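Local coordinates for 16S rRNA methylase (Escherichia coli, PDB 3P2E), which methylates the N1 position of adenine 1408 in the 16S rRNA of assembled 30S subunits, using S-adenosyl-L-methionine, and so confers resistance to many aminoglycosides, at residues T33-N38 and N194-K199; D63-I68 and V80-A85; I103-G108 and E136-Y141. One frame throughout, in Å; residues are numbered along the deposited sequence.

Contact 1. Residues T33-N38 and N194-K199; sequences TGDGRN and NSLWAK. With SAH (S-adenosyl-L-homocysteine), chain C.
Two side chains of residues 33-38, Asp35 and Asn38, accept hydrogen bonds from backbone amides of 194-199. Leu196 N gives a nearly straight bond (167°) to the syn lone pair of Asp35 OD2, at 3.2 Å. Ser195 N reaches Asn38 OD1 at 3.0 Å, from above the carbonyl plane. Asp35 is itself fixed: with CG between its backbone N and carbonyl carbon (chi1 66°), OD1 takes Arg37 N at 2.9 Å and closes an Asx turn. Three waters join the segments, among them one linking Asp35 OD2 with Trp197 N.

Packing contacts are fewer: the extended Arg37 chain runs past Asn194, CD lying 3.4 Å from Asn194 O, and Leu196 CD2 approaches the Arg37 guanidinium obliquely.

Bound S-adenosyl-L-homocysteine engages both segments. Ser195 OG, which caps its helix by accepting from Ala198 N, donates to the ligand's carboxylate atom O at 2.8 Å, while Asn38 ND2 stands 2.9 Å from the ligand's OXT. The ligand sulfur SD sits over the rim of one Trp197 ring face.

Residues 33-36 belong to the glycine-rich loop of a Rossmann-like methyltransferase, leading from strand 26-31 into helix 37-44; here the start of helix 196-203 packs against it.

Contact 2. Residues D63-I68 and V80-A85; sequences DISKKI and VVFVIA
Phe82 reaches from strand 80-83 to the side of helix 62-68, and its ring carries most of this contact. From CB, CG stands beside the backbone N and anti to the carbonyl carbon (chi1 -69°), which sends the ring toward the helix. CD2 lies beside Ile68 CD1 and Ser65, whose CA is near the ring plane, at the edge; Ser65 CB is 4.1 Å from Phe82 CD2. Next, CE2 is shared: Ile64 CG2 lies 3.7 Å from Phe82 CE2, and Ile68 CD1 approaches it obliquely at 3.8 Å. At the tip, Phe82 CZ meets Ile64 CG2 at 3.6 Å, again at the ring edge. The helix thus meets the ring mainly along one side of its rim, while Val80 CG1 lies over the rim of one face.

Ile68 extends the contact toward the start of the strand. Its CG1 sits between the backbone N and carbonyl carbon (chi1 64°), and CD1 then lies 4.1 Å from Val80 CG1 and 3.8 Å from Val80 O. Ser65 OG is hydrogen-bonded to Gly6 O.

The axes of segments 63-68 and 80-83 approach to 9.6 Å, with 145° between their directions, as the helix runs back in the beta-alpha-beta unit 49-54, 62-68, 80-83. Strand 80-83 ends the seven-stranded sheet, beside 49-54; the Phe82 backbone also bonds to Leu4 of strand 3-5, and Ile39 of helix 37-44 touches Phe82.

Contact 3. Residues I103-G108 and E136-Y141; sequences ILFPWG and EFVTTY. With SAH (S-adenosyl-L-homocysteine), chain C.
Phe105 and Val138 lie side by side and point the same way, Val138 CG1 touching the ring obliquely at Phe105 CE1, 3.7 Å off. The opposite part of the rim meets the ligand: Phe105 CD2 is 3.4 Å from OXT of S-adenosyl-L-homocysteine, an atom lying in the ring plane. The second Val138 branch, CG2, meets Leu104 CD2 at 3.8 Å, the two side chains crossing at a slant. Val138 CG1 is anti to its backbone N (chi1 -179°), which leaves CG1 on the Phe105 side and CG2 beside Leu104. Glu136, whose chain is extended beyond CG, brings OE1 to Leu104 CD2.

These residues belong to two central parallel strands, 98-104 and 133-139, of the Rossmann-like sheet. Ile103 pairs with Phe137 and Leu104 with Val138; Ile103 N bonds to Glu136 O, and Val138 N to Ile103 O, both nearly in line with the carbonyl. Past the strand, Phe105 N still bonds to Val138 O at 2.8 Å, but more bent (137°). Leu104 O accepts a hydrogen bond from ligand atom N at 2.8 Å.

On the face opposite Leu104 and Val138, Ile103 CD1 comes obliquely to the Phe137 ring, 3.7 Å from Phe137 CE1. Beyond it the Pro106 and Thr139 side chains cross, Pro106 CG to Thr139 CG2 at 3.8 Å, and a water donates to both Pro106 O and Thr140 O.

How the contacts relate
Along the chain, contact 1 opens first and closes last, its segments 156 residues apart, and contacts 2 and 3 follow one another between them. Contacts 2 and 3 reach the same mixed sheet on opposite sides of the chain's centre, with centres about 20 Å apart and no touch. Contact 1 lies about 12 Å from each, centre to centre, and touches both: Asp35, Gly36 and Arg37 pack on Ile64, and Trp197 NE1 makes a probable hydrogen bond to Phe105 O. Contacts 1 and 3 both hold S-adenosyl-L-homocysteine, so distant parts of the sequence form one cofactor pocket at the strand ends, while contact 2 builds the neighbouring flank of the fold.

Contact 1. Residues T33-N38 and N194-K199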
loop_
_atom_site.group_PDB
_atom_site.type_symbol
_atom_site.label_atom_id
_atom_site.label_comp_id
_atom_site.label_asym_id
_atom_site.label_seq_id
_atom_site.Cartn_x
_atom_site.Cartn_y
_atom_site.Cartn_z
ATOM N N THR A 33 1.076 5.046 -0.282
ATOM C CA THR A 33 -0.360 5.252 -0.461
ATOM C C THR A 33 -0.805 6.490 -1.246
ATOM O O THR A 33 -1.915 6.525 -1.775
ATOM C CB THR A 33 -1.073 5.222 0.914
ATOM O OG1 THR A 33 -2.444 4.846 0.734
ATOM C CG2 THR A 33 -0.999 6.583 1.601
ATOM N N GLY A 34 0.047 7.505 -1.321
ATOM C CA GLY A 34 -0.324 8.690 -2.072
ATOM C C GLY A 34 -1.321 9.607 -1.386
ATOM O O GLY A 34 -1.153 9.940 -0.209
ATOM N N ASP A 35 -2.370 10.001 -2.111
ATOM C CA ASP A 35 -3.365 10.930 -1.570
ATOM C C ASP A 35 -4.408 10.349 -0.620
ATOM O O ASP A 35 -5.289 11.069 -0.150
ATOM C CB ASP A 35 -4.067 11.696 -2.708
ATOM C CG ASP A 35 -4.918 10.802 -3.612
ATOM O OD1 ASP A 35 -5.254 9.661 -3.231
ATOM O OD2 ASP A 35 -5.273 11.265 -4.719
ATOM N N GLY A 36 -4.300 9.055 -0.332
ATOM C CA GLY A 36 -5.228 8.414 0.586
ATOM C C GLY A 36 -6.600 8.044 0.052
ATOM O O GLY A 36 -7.401 7.444 0.775
ATOM N N ARG A 37 -6.885 8.381 -1.202
ATOM C CA ARG A 37 -8.198 8.076 -1.768
ATOM C C ARG A 37 -8.422 6.594 -2.023
ATOM O O ARG A 37 -9.539 6.101 -1.869
ATOM C CB ARG A 37 -8.425 8.865 -3.063
ATOM C CG ARG A 37 -8.600 10.359 -2.834
ATOM C CD ARG A 37 -8.895 11.098 -4.132
ATOM N NE ARG A 37 -8.897 12.545 -3.929
ATOM C CZ ARG A 37 -9.783 13.204 -3.191
ATOM N NH1 ARG A 37 -10.763 12.552 -2.575
ATOM N NH2 ARG A 37 -9.678 14.522 -3.055
ATOM N N ASN A 38 -7.373 5.877 -2.409
ATOM C CA ASN A 38 -7.524 4.449 -2.664
ATOM C C ASN A 38 -7.827 3.715 -1.367
ATOM O O ASN A 38 -8.710 2.856 -1.322
ATOM C CB ASN A 38 -6.256 3.857 -3.290
ATOM C CG ASN A 38 -6.019 4.346 -4.705
ATOM O OD1 ASN A 38 -6.959 4.708 -5.420
ATOM N ND2 ASN A 38 -4.755 4.338 -5.127
ATOM N N ASN A 194 -9.648 5.338 -6.974
ATOM C CA ASN A 194 -10.034 6.735 -6.804
ATOM C C ASN A 194 -8.936 7.796 -6.707
ATOM O O ASN A 194 -9.239 8.985 -6.784
ATOM C CB ASN A 194 -10.948 6.874 -5.580
ATOM C CG ASN A 194 -12.342 6.318 -5.818
ATOM O OD1 ASN A 194 -13.189 6.334 -4.923
ATOM N ND2 ASN A 194 -12.590 5.828 -7.028
ATOM N N SER A 195 -7.678 7.404 -6.529
ATOM C CA SER A 195 -6.633 8.424 -6.436
ATOM C C SER A 195 -6.563 9.198 -7.751
ATOM O O SER A 195 -6.862 8.660 -8.820
ATOM C CB SER A 195 -5.265 7.806 -6.104
ATOM O OG SER A 195 -4.594 7.327 -7.254
ATOM N N LEU A 196 -6.188 10.470 -7.668
ATOM C CA LEU A 196 -6.104 11.303 -8.859
ATOM C C LEU A 196 -5.075 10.715 -9.823
ATOM O O LEU A 196 -5.253 10.751 -11.037
ATOM C CB LEU A 196 -5.717 12.734 -8.475
ATOM C CG LEU A 196 -6.479 13.356 -7.298
ATOM C CD1 LEU A 196 -6.035 14.798 -7.107
ATOM C CD2 LEU A 196 -7.976 13.285 -7.550
ATOM N N TRP A 197 -3.999 10.173 -9.263
ATOM C CA TRP A 197 -2.928 9.556 -10.040
ATOM C C TRP A 197 -3.449 8.339 -10.802
ATOM O O TRP A 197 -3.187 8.185 -11.996
ATOM C CB TRP A 197 -1.797 9.161 -9.078
ATOM C CG TRP A 197 -0.683 8.288 -9.626
ATOM C CD1 TRP A 197 -0.296 7.068 -9.139
ATOM C CD2 TRP A 197 0.258 8.621 -10.657
ATOM N NE1 TRP A 197 0.832 6.629 -9.793
ATOM C CE2 TRP A 197 1.194 7.560 -10.728
ATOM C CE3 TRP A 197 0.408 9.714 -11.522
ATOM C CZ2 TRP A 197 2.265 7.563 -11.631
ATOM C CZ3 TRP A 197 1.475 9.718 -12.421
ATOM C CH2 TRP A 197 2.390 8.646 -12.466
ATOM N N ALA A 198 -4.191 7.474 -10.119
ATOM C CA ALA A 198 -4.723 6.284 -10.778
ATOM C C ALA A 198 -5.683 6.663 -11.900
ATOM O O ALA A 198 -5.693 6.029 -12.958
ATOM C CB ALA A 198 -5.428 5.387 -9.762
ATOM N N LYS A 199 -6.497 7.687 -11.665
ATOM C CA LYS A 199 -7.451 8.139 -12.675
ATOM C C LYS A 199 -6.699 8.650 -13.902
ATOM O O LYS A 199 -7.086 8.368 -15.035
ATOM C CB LYS A 199 -8.350 9.239 -12.104
ATOM C CG LYS A 199 -9.366 8.745 -11.075
ATOM C CD LYS A 199 -10.433 7.876 -11.726
ATOM C CE LYS A 199 -11.431 7.345 -10.701
ATOM N NZ LYS A 199 -12.034 8.440 -9.892
HETATM N N SAH C . -0.409 4.382 -4.424
HETATM C CA SAH C . -0.565 5.639 -4.937
HETATM C CB SAH C . 0.731 6.099 -5.611
HETATM C CG SAH C . 0.928 7.566 -5.850
HETATM S SD SAH C . 2.430 8.071 -6.621
HETATM C C SAH C . -1.854 5.663 -5.869
HETATM O O SAH C . -2.254 6.749 -5.831
HETATM O OXT SAH C . -2.266 4.769 -6.459
HETATM C "C5'" SAH C . 3.861 7.286 -5.867
HETATM C "C4'" SAH C . 3.786 7.525 -4.288
HETATM O "O4'" SAH C . 4.880 6.727 -3.816
HETATM C "C3'" SAH C . 4.017 8.952 -3.836
HETATM O "O3'" SAH C . 2.908 9.419 -3.005
HETATM C "C2'" SAH C . 5.414 8.910 -3.113
HETATM O "O2'" SAH C . 5.584 9.803 -2.034
HETATM C "C1'" SAH C . 5.510 7.426 -2.697
HETATM N N9 SAH C . 6.931 6.924 -2.529
HETATM C C8 SAH C . 7.998 7.099 -3.422
HETATM N N7 SAH C . 9.131 6.594 -2.968
HETATM C C5 SAH C . 8.735 6.064 -1.695
HETATM C C6 SAH C . 9.582 5.389 -0.750
HETATM N N6 SAH C . 10.900 5.179 -0.980
HETATM N N1 SAH C . 8.932 4.980 0.401
HETATM C C2 SAH C . 7.568 5.201 0.629
HETATM N N3 SAH C . 6.757 5.856 -0.293
HETATM C C4 SAH C . 7.430 6.250 -1.423
HETATM O O HOH W 1 -3.254 11.359 -6.547
HETATM O O HOH W 2 -12.065 7.306 -2.200
HETATM O O HOH W 3 -9.702 3.385 -5.025
#

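Contact 2. Residues D63-I68 and V80-A85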
loop_
_atom_site.group_PDB
_atom_site.type_symbol
_atom_site.label_atom_id
_atom_site.label_comp_id
_atom_site.label_asym_id
_atom_site.label_seq_id
_atom_site.Cartn_x
_atom_site.Cartn_y
_atom_site.Cartn_z
ATOM N N ASP A 63 -6.098 16.452 2.755
ATOM C CA ASP A 63 -7.533 16.448 2.486
ATOM C C ASP A 63 -8.244 15.210 3.010
ATOM O O ASP A 63 -9.236 15.318 3.731
ATOM C CB ASP A 63 -7.792 16.613 0.989
ATOM C CG ASP A 63 -7.728 18.063 0.550
ATOM O OD1 ASP A 63 -6.738 18.744 0.893
ATOM O OD2 ASP A 63 -8.665 18.521 -0.136
ATOM N N ILE A 64 -7.749 14.031 2.656
ATOM C CA ILE A 64 -8.391 12.812 3.126
ATOM C C ILE A 64 -8.176 12.604 4.625
ATOM O O ILE A 64 -9.031 12.046 5.306
ATOM C CB ILE A 64 -7.890 11.578 2.342
ATOM C CG1 ILE A 64 -8.346 11.675 0.882
ATOM C CG2 ILE A 64 -8.426 10.299 2.982
ATOM C CD1 ILE A 64 -9.858 11.780 0.704
ATOM N N SER A 65 -7.042 13.063 5.143
ATOM C CA SER A 65 -6.769 12.925 6.566
ATOM C C SER A 65 -7.786 13.750 7.355
ATOM O O SER A 65 -8.244 13.335 8.419
ATOM C CB SER A 65 -5.355 13.408 6.891
ATOM O OG SER A 65 -5.111 13.317 8.280
ATOM N N LYS A 66 -8.137 14.918 6.824
ATOM C CA LYS A 66 -9.113 15.790 7.474
ATOM C C LYS A 66 -10.503 15.173 7.378
ATOM O O LYS A 66 -11.335 15.346 8.268
ATOM C CB LYS A 66 -9.114 17.173 6.815
ATOM C CG LYS A 66 -7.922 18.042 7.199
ATOM C CD LYS A 66 -7.762 19.231 6.252
ATOM C CE LYS A 66 -9.008 20.097 6.209
ATOM N NZ LYS A 66 -8.867 21.189 5.200
ATOM N N LYS A 67 -10.747 14.445 6.296
ATOM C CA LYS A 67 -12.042 13.815 6.087
ATOM C C LYS A 67 -12.308 12.648 7.036
ATOM O O LYS A 67 -13.403 12.533 7.582
ATOM C CB LYS A 67 -12.163 13.335 4.636
ATOM C CG LYS A 67 -13.519 12.742 4.290
ATOM C CD LYS A 67 -13.631 12.444 2.802
ATOM C CE LYS A 67 -15.034 11.966 2.441
ATOM N NZ LYS A 67 -15.220 11.823 0.973
ATOM N N ILE A 68 -11.315 11.791 7.248
ATOM C CA ILE A 68 -11.527 10.636 8.113
ATOM C C ILE A 68 -11.714 10.963 9.587
ATOM O O ILE A 68 -12.194 10.123 10.348
ATOM C CB ILE A 68 -10.390 9.596 7.983
ATOM C CG1 ILE A 68 -9.065 10.186 8.464
ATOM C CG2 ILE A 68 -10.295 9.128 6.545
ATOM C CD1 ILE A 68 -7.955 9.159 8.587
ATOM N N VAL A 80 -8.986 3.705 9.568
ATOM C CA VAL A 80 -7.893 4.190 8.728
ATOM C C VAL A 80 -6.918 5.049 9.522
ATOM O O VAL A 80 -7.322 5.843 10.367
ATOM C CB VAL A 80 -8.416 5.064 7.551
ATOM C CG1 VAL A 80 -7.247 5.548 6.692
ATOM C CG2 VAL A 80 -9.395 4.278 6.716
ATOM N N VAL A 81 -5.628 4.863 9.263
ATOM C CA VAL A 81 -4.600 5.673 9.896
ATOM C C VAL A 81 -3.548 5.920 8.824
ATOM O O VAL A 81 -3.252 5.032 8.019
ATOM C CB VAL A 81 -3.946 4.979 11.120
ATOM C CG1 VAL A 81 -3.193 3.732 10.691
ATOM C CG2 VAL A 81 -3.001 5.958 11.816
ATOM N N PHE A 82 -3.028 7.144 8.787
ATOM C CA PHE A 82 -2.005 7.518 7.822
ATOM C C PHE A 82 -0.687 7.691 8.555
ATOM O O PHE A 82 -0.563 8.514 9.465
ATOM C CB PHE A 82 -2.397 8.808 7.098
ATOM C CG PHE A 82 -3.563 8.640 6.168
ATOM C CD1 PHE A 82 -3.525 7.676 5.164
ATOM C CD2 PHE A 82 -4.699 9.437 6.293
ATOM C CE1 PHE A 82 -4.609 7.504 4.288
ATOM C CE2 PHE A 82 -5.787 9.272 5.422
ATOM C CZ PHE A 82 -5.736 8.301 4.417
ATOM N N VAL A 83 0.286 6.886 8.149
ATOM C CA VAL A 83 1.613 6.875 8.741
ATOM C C VAL A 83 2.594 7.597 7.826
ATOM O O VAL A 83 2.657 7.321 6.629
ATOM C CB VAL A 83 2.081 5.418 8.939
ATOM C CG1 VAL A 83 3.534 5.379 9.374
ATOM C CG2 VAL A 83 1.184 4.729 9.959
ATOM N N ILE A 84 3.362 8.519 8.396
ATOM C CA ILE A 84 4.338 9.267 7.618
ATOM C C ILE A 84 5.691 8.606 7.786
ATOM O O ILE A 84 6.357 8.766 8.811
ATOM C CB ILE A 84 4.415 10.735 8.080
ATOM C CG1 ILE A 84 3.015 11.364 8.039
ATOM C CG2 ILE A 84 5.364 11.511 7.180
ATOM C CD1 ILE A 84 2.296 11.226 6.699
ATOM N N ALA A 85 6.077 7.840 6.772
ATOM C CA ALA A 85 7.340 7.124 6.773
ATOM C C ALA A 85 7.667 6.709 5.347
ATOM O O ALA A 85 6.820 6.804 4.458
ATOM C CB ALA A 85 7.238 5.886 7.663
#

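Contact 3. Residues I103-G108 and E136-Y141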
loop_
_atom_site.group_PDB
_atom_site.type_symbol
_atom_site.label_atom_id
_atom_site.label_comp_id
_atom_site.label_asym_id
_atom_site.label_seq_id
_atom_site.Cartn_x
_atom_site.Cartn_y
_atom_site.Cartn_z
ATOM N N ILE A 103 1.376 -2.346 -2.837
ATOM C CA ILE A 103 2.162 -1.240 -3.378
ATOM C C ILE A 103 1.481 -1.026 -4.726
ATOM O O ILE A 103 1.600 -1.856 -5.635
ATOM C CB ILE A 103 3.656 -1.600 -3.575
ATOM C CG1 ILE A 103 4.311 -1.872 -2.215
ATOM C CG2 ILE A 103 4.386 -0.435 -4.249
ATOM C CD1 ILE A 103 5.800 -2.213 -2.293
ATOM N N LEU A 104 0.743 0.076 -4.846
ATOM C CA LEU A 104 -0.008 0.356 -6.065
ATOM C C LEU A 104 0.498 1.539 -6.868
ATOM O O LEU A 104 0.679 2.629 -6.328
ATOM C CB LEU A 104 -1.478 0.605 -5.710
ATOM C CG LEU A 104 -2.117 -0.397 -4.751
ATOM C CD1 LEU A 104 -3.482 0.117 -4.326
ATOM C CD2 LEU A 104 -2.224 -1.758 -5.416
ATOM N N PHE A 105 0.720 1.306 -8.160
ATOM C CA PHE A 105 1.177 2.347 -9.082
ATOM C C PHE A 105 2.292 3.193 -8.480
ATOM O O PHE A 105 2.220 4.429 -8.488
ATOM C CB PHE A 105 -0.011 3.231 -9.461
ATOM C CG PHE A 105 -1.258 2.452 -9.771
ATOM C CD1 PHE A 105 -1.344 1.679 -10.926
ATOM C CD2 PHE A 105 -2.325 2.452 -8.882
ATOM C CE1 PHE A 105 -2.484 0.907 -11.189
ATOM C CE2 PHE A 105 -3.469 1.687 -9.131
ATOM C CZ PHE A 105 -3.544 0.911 -10.292
ATOM N N PRO A 106 3.344 2.543 -7.954
ATOM C CA PRO A 106 4.445 3.299 -7.359
ATOM C C PRO A 106 5.188 4.152 -8.382
ATOM O O PRO A 106 5.112 3.909 -9.592
ATOM C CB PRO A 106 5.329 2.204 -6.764
ATOM C CG PRO A 106 5.151 1.077 -7.741
ATOM C CD PRO A 106 3.649 1.098 -7.979
ATOM N N TRP A 107 5.904 5.149 -7.881
ATOM C CA TRP A 107 6.682 6.043 -8.726
ATOM C C TRP A 107 7.927 6.412 -7.935
ATOM O O TRP A 107 7.996 6.177 -6.730
ATOM C CB TRP A 107 5.863 7.294 -9.049
ATOM C CG TRP A 107 6.119 7.871 -10.406
ATOM C CD1 TRP A 107 5.909 7.260 -11.612
ATOM C CD2 TRP A 107 6.583 9.192 -10.703
ATOM N NE1 TRP A 107 6.207 8.123 -12.639
ATOM C CE2 TRP A 107 6.624 9.316 -12.110
ATOM C CE3 TRP A 107 6.966 10.287 -9.915
ATOM C CZ2 TRP A 107 7.032 10.493 -12.748
ATOM C CZ3 TRP A 107 7.372 11.458 -10.552
ATOM C CH2 TRP A 107 7.401 11.549 -11.955
ATOM N N GLY A 108 8.925 6.975 -8.603
ATOM C CA GLY A 108 10.128 7.349 -7.883
ATOM C C GLY A 108 10.924 6.169 -7.361
ATOM O O GLY A 108 10.964 5.100 -7.981
ATOM N N GLU A 136 0.497 -7.663 -2.890
ATOM C CA GLU A 136 0.120 -7.283 -4.234
ATOM C C GLU A 136 0.914 -6.058 -4.666
ATOM O O GLU A 136 0.882 -5.033 -3.988
ATOM C CB GLU A 136 -1.378 -6.978 -4.260
ATOM C CG GLU A 136 -1.845 -6.117 -5.412
ATOM C CD GLU A 136 -3.297 -5.712 -5.252
ATOM O OE1 GLU A 136 -3.623 -5.023 -4.260
ATOM O OE2 GLU A 136 -4.114 -6.086 -6.113
ATOM N N PHE A 137 1.643 -6.183 -5.775
ATOM C CA PHE A 137 2.422 -5.072 -6.327
ATOM C C PHE A 137 1.872 -4.809 -7.726
ATOM O O PHE A 137 1.954 -5.677 -8.598
ATOM C CB PHE A 137 3.916 -5.417 -6.461
ATOM C CG PHE A 137 4.596 -5.804 -5.169
ATOM C CD1 PHE A 137 4.119 -5.365 -3.936
ATOM C CD2 PHE A 137 5.747 -6.593 -5.199
ATOM C CE1 PHE A 137 4.776 -5.707 -2.748
ATOM C CE2 PHE A 137 6.411 -6.941 -4.018
ATOM C CZ PHE A 137 5.925 -6.497 -2.792
ATOM N N VAL A 138 1.306 -3.627 -7.944
ATOM C CA VAL A 138 0.756 -3.281 -9.255
ATOM C C VAL A 138 1.598 -2.146 -9.826
ATOM O O VAL A 138 1.633 -1.044 -9.272
ATOM C CB VAL A 138 -0.719 -2.839 -9.139
ATOM C CG1 VAL A 138 -1.279 -2.502 -10.518
ATOM C CG2 VAL A 138 -1.532 -3.943 -8.486
ATOM N N THR A 139 2.276 -2.413 -10.938
ATOM C CA THR A 139 3.154 -1.417 -11.532
ATOM C C THR A 139 2.888 -1.089 -12.995
ATOM O O THR A 139 2.211 -1.827 -13.713
ATOM C CB THR A 139 4.627 -1.867 -11.432
ATOM O OG1 THR A 139 4.782 -3.124 -12.103
ATOM C CG2 THR A 139 5.047 -2.029 -9.982
ATOM N N THR A 140 3.443 0.038 -13.419
ATOM C CA THR A 140 3.355 0.494 -14.797
ATOM C C THR A 140 4.477 1.508 -14.992
ATOM O O THR A 140 4.809 2.255 -14.072
ATOM C CB THR A 140 2.003 1.164 -15.111
ATOM O OG1 THR A 140 1.942 1.460 -16.513
ATOM C CG2 THR A 140 1.830 2.454 -14.313
ATOM N N TYR A 141 5.081 1.521 -16.174
ATOM C CA TYR A 141 6.157 2.468 -16.436
ATOM C C TYR A 141 5.838 3.307 -17.664
ATOM O O TYR A 141 5.341 4.430 -17.547
ATOM C CB TYR A 141 7.484 1.730 -16.634
ATOM C CG TYR A 141 8.691 2.644 -16.606
ATOM C CD1 TYR A 141 8.979 3.413 -15.479
ATOM C CD2 TYR A 141 9.540 2.746 -17.707
ATOM C CE1 TYR A 141 10.082 4.262 -15.448
ATOM C CE2 TYR A 141 10.647 3.593 -17.687
ATOM C CZ TYR A 141 10.911 4.347 -16.555
ATOM O OH TYR A 141 12.002 5.186 -16.530
HETATM N N SAH C . -0.409 4.382 -4.424
HETATM C CA SAH C . -0.565 5.639 -4.937
HETATM C CB SAH C . 0.731 6.099 -5.611
HETATM C CG SAH C . 0.928 7.566 -5.850
HETATM S SD SAH C . 2.430 8.071 -6.621
HETATM C C SAH C . -1.854 5.663 -5.869
HETATM O O SAH C . -2.254 6.749 -5.831
HETATM O OXT SAH C . -2.266 4.769 -6.459
HETATM C "C5'" SAH C . 3.861 7.286 -5.867
HETATM C "C4'" SAH C . 3.786 7.525 -4.288
HETATM O "O4'" SAH C . 4.880 6.727 -3.816
HETATM C "C3'" SAH C . 4.017 8.952 -3.836
HETATM O "O3'" SAH C . 2.908 9.419 -3.005
HETATM C "C2'" SAH C . 5.414 8.910 -3.113
HETATM O "O2'" SAH C . 5.584 9.803 -2.034
HETATM C "C1'" SAH C . 5.510 7.426 -2.697
HETATM N N9 SAH C . 6.931 6.924 -2.529
HETATM C C8 SAH C . 7.998 7.099 -3.422
HETATM N N7 SAH C . 9.131 6.594 -2.968
HETATM C C5 SAH C . 8.735 6.064 -1.695
HETATM C C6 SAH C . 9.582 5.389 -0.750
HETATM N N6 SAH C . 10.900 5.179 -0.980
HETATM N N1 SAH C . 8.932 4.980 0.401
HETATM C C2 SAH C . 7.568 5.201 0.629
HETATM N N3 SAH C . 6.757 5.856 -0.293
HETATM C C4 SAH C . 7.430 6.250 -1.423
HETATM O O HOH W 4 3.765 2.202 -11.318
#